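Local coordinates for XRE family transcriptional regulator (Enterobacter cloacae subsp. cloacae, PDB 6B8W), which probably acts as a DNA-binding transcription regulator, of which this chain is the metal-binding cupin domain, at residues V39-V44 / K73-R78. Numbering follows the deposited sequence.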
loop_
_atom_site.group_PDB
_atom_site.type_symbol
_atom_site.label_atom_id
_atom_site.label_comp_id
_atom_site.label_asym_id
_atom_site.label_seq_id
_atom_site.Cartn_x
_atom_site.Cartn_y
_atom_site.Cartn_z
ATOM N N VAL A 39 9.357 3.096 -15.587
ATOM C CA VAL A 39 8.647 3.225 -14.307
ATOM C C VAL A 39 7.543 2.162 -14.199
ATOM O O VAL A 39 6.833 1.875 -15.179
ATOM C CB VAL A 39 8.029 4.635 -14.160
ATOM C CG1 VAL A 39 6.892 4.669 -13.144
ATOM C CG2 VAL A 39 9.110 5.647 -13.822
ATOM N N ILE A 40 7.433 1.557 -13.020
ATOM C CA ILE A 40 6.376 0.600 -12.743
ATOM C C ILE A 40 5.433 1.249 -11.726
ATOM O O ILE A 40 5.885 1.861 -10.773
ATOM C CB ILE A 40 6.889 -0.725 -12.180
ATOM C CG1 ILE A 40 7.873 -1.390 -13.135
ATOM C CG2 ILE A 40 5.712 -1.670 -11.874
ATOM C CD1 ILE A 40 7.293 -1.799 -14.484
ATOM N N GLU A 41 4.133 1.120 -11.971
ATOM C CA GLU A 41 3.114 1.606 -11.077
ATOM C C GLU A 41 2.214 0.452 -10.578
ATOM O O GLU A 41 1.905 -0.491 -11.326
ATOM C CB GLU A 41 2.269 2.715 -11.725
ATOM C CG GLU A 41 1.135 3.203 -10.823
ATOM C CD GLU A 41 0.422 4.482 -11.261
ATOM O OE1 GLU A 41 0.809 5.113 -12.277
ATOM O OE2 GLU A 41 -0.560 4.855 -10.556
ATOM N N HIS A 42 1.855 0.514 -9.294
ATOM C CA HIS A 42 0.889 -0.416 -8.703
ATOM C C HIS A 42 -0.252 0.460 -8.188
ATOM O O HIS A 42 -0.018 1.488 -7.570
ATOM C CB HIS A 42 1.432 -1.187 -7.480
ATOM C CG HIS A 42 2.474 -2.217 -7.778
ATOM N ND1 HIS A 42 3.794 -1.897 -8.008
ATOM C CD2 HIS A 42 2.405 -3.573 -7.810
ATOM C CE1 HIS A 42 4.489 -3.006 -8.197
ATOM N NE2 HIS A 42 3.670 -4.039 -8.081
ATOM N N VAL A 43 -1.474 0.051 -8.453
ATOM C CA VAL A 43 -2.650 0.696 -7.895
ATOM C C VAL A 43 -3.337 -0.378 -7.059
ATOM O O VAL A 43 -3.491 -1.526 -7.521
ATOM C CB VAL A 43 -3.606 1.195 -8.984
ATOM C CG1 VAL A 43 -4.977 1.541 -8.414
ATOM C CG2 VAL A 43 -3.011 2.415 -9.673
ATOM N N VAL A 44 -3.691 -0.015 -5.828
ATOM C CA VAL A 44 -4.430 -0.883 -4.915
ATOM C C VAL A 44 -5.585 -0.058 -4.371
ATOM O O VAL A 44 -5.377 1.056 -3.879
ATOM C CB VAL A 44 -3.569 -1.365 -3.728
ATOM C CG1 VAL A 44 -4.408 -2.190 -2.753
ATOM C CG2 VAL A 44 -2.378 -2.168 -4.222
ATOM N N LYS A 73 3.175 4.457 -19.720
ATOM C CA LYS A 73 2.184 4.389 -20.808
ATOM C C LYS A 73 0.932 5.151 -20.364
ATOM O O LYS A 73 0.614 5.142 -19.182
ATOM C CB LYS A 73 1.819 2.955 -21.136
ATOM C CG LYS A 73 2.994 2.083 -21.550
ATOM C CD LYS A 73 3.684 2.590 -22.798
ATOM C CE LYS A 73 4.946 1.803 -23.068
ATOM N NZ LYS A 73 5.640 2.377 -24.245
ATOM N N PRO A 74 0.219 5.793 -21.306
ATOM C CA PRO A 74 -0.987 6.547 -20.901
ATOM C C PRO A 74 -1.994 5.676 -20.156
ATOM O O PRO A 74 -2.231 4.523 -20.531
ATOM C CB PRO A 74 -1.579 7.031 -22.232
ATOM C CG PRO A 74 -0.437 7.026 -23.192
ATOM C CD PRO A 74 0.512 5.944 -22.749
ATOM N N HIS A 75 -2.501 6.190 -19.052
ATOM C CA HIS A 75 -3.505 5.477 -18.266
ATOM C C HIS A 75 -4.361 6.505 -17.582
ATOM O O HIS A 75 -4.001 7.687 -17.570
ATOM C CB HIS A 75 -2.880 4.486 -17.273
ATOM C CG HIS A 75 -1.886 5.075 -16.323
ATOM N ND1 HIS A 75 -0.579 5.339 -16.681
ATOM C CD2 HIS A 75 -1.977 5.358 -15.000
ATOM C CE1 HIS A 75 0.076 5.801 -15.625
ATOM N NE2 HIS A 75 -0.751 5.825 -14.597
ATOM N N ALA A 76 -5.482 6.054 -17.029
ATOM C CA ALA A 76 -6.429 6.958 -16.434
ATOM C C ALA A 76 -7.108 6.339 -15.244
ATOM O O ALA A 76 -7.163 5.124 -15.107
ATOM C CB ALA A 76 -7.452 7.385 -17.471
ATOM N N TYR A 77 -7.621 7.203 -14.383
ATOM C CA TYR A 77 -8.269 6.800 -13.170
ATOM C C TYR A 77 -9.634 7.459 -13.191
ATOM O O TYR A 77 -9.722 8.646 -13.433
ATOM C CB TYR A 77 -7.482 7.324 -11.951
ATOM C CG TYR A 77 -5.975 7.096 -11.981
ATOM C CD1 TYR A 77 -5.142 7.954 -12.674
ATOM C CD2 TYR A 77 -5.384 6.078 -11.252
ATOM C CE1 TYR A 77 -3.764 7.777 -12.690
ATOM C CE2 TYR A 77 -3.998 5.898 -11.248
ATOM C CZ TYR A 77 -3.196 6.746 -11.973
ATOM O OH TYR A 77 -1.813 6.599 -11.991
ATOM N N ARG A 78 -10.680 6.706 -12.888
ATOM C CA ARG A 78 -12.018 7.258 -12.931
ATOM C C ARG A 78 -12.884 6.694 -11.820
ATOM O O ARG A 78 -12.780 5.518 -11.482
ATOM C CB ARG A 78 -12.641 6.981 -14.308
ATOM C CG ARG A 78 -13.979 7.665 -14.566
ATOM C CD ARG A 78 -14.448 7.473 -16.007
ATOM N NE ARG A 78 -14.720 6.073 -16.318
ATOM C CZ ARG A 78 -15.059 5.597 -17.518
ATOM N NH1 ARG A 78 -15.176 6.399 -18.576
ATOM N NH2 ARG A 78 -15.319 4.300 -17.660
#
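E41 reaches across the interior to meet Y77 and H75 with its carboxylate. The Y77 hydroxyl donates to it, with OH 2.6 Å from E41 OE2. The bond uses the syn lone pair of OE2, and this oxygen lies in the plane of the Y77 ring, at its edge. Carboxylate and phenol planes are 34° apart. OE2 also hydrogen-bonds with S89 OG, so two hydroxyls grip one buried oxygen. The other oxygen, OE1, is 2.9 Å from H75 NE2, but this hydrogen bond is weak and bent. The same NE2 makes a second weak bond to Y77 OH. H75 is held more firmly on its other side, where ND1 donates almost straight to K73 O at 2.8 Å. That bond fixes the turn of the imidazole and leaves NE2 facing E41 and Y77. E41 spans the gap because its chain is extended, with CG anti to the backbone N (chi1 177°).

The two strands belong to the two facing sheets of the cupin barrel, a double-stranded beta-helix. The axes of segments 40-44 and 75-78 approach to 11.3 Å, and they run nearly parallel. E41, H75 and Y77 are manganese ligands in this protein; the metal is not bound to this chain in the model.

Beside the polar cluster the packing is looser. V43 CG2 meets the edge of the Y77 ring at CE2, 3.9 Å away. F87 and M52 also pack on Y77. The K73 side chain is exposed and does not touch 39-44; its carbonyl takes part through H75. Partly exposed R78 forms a salt bridge with E51 and a cation-pi contact with W58.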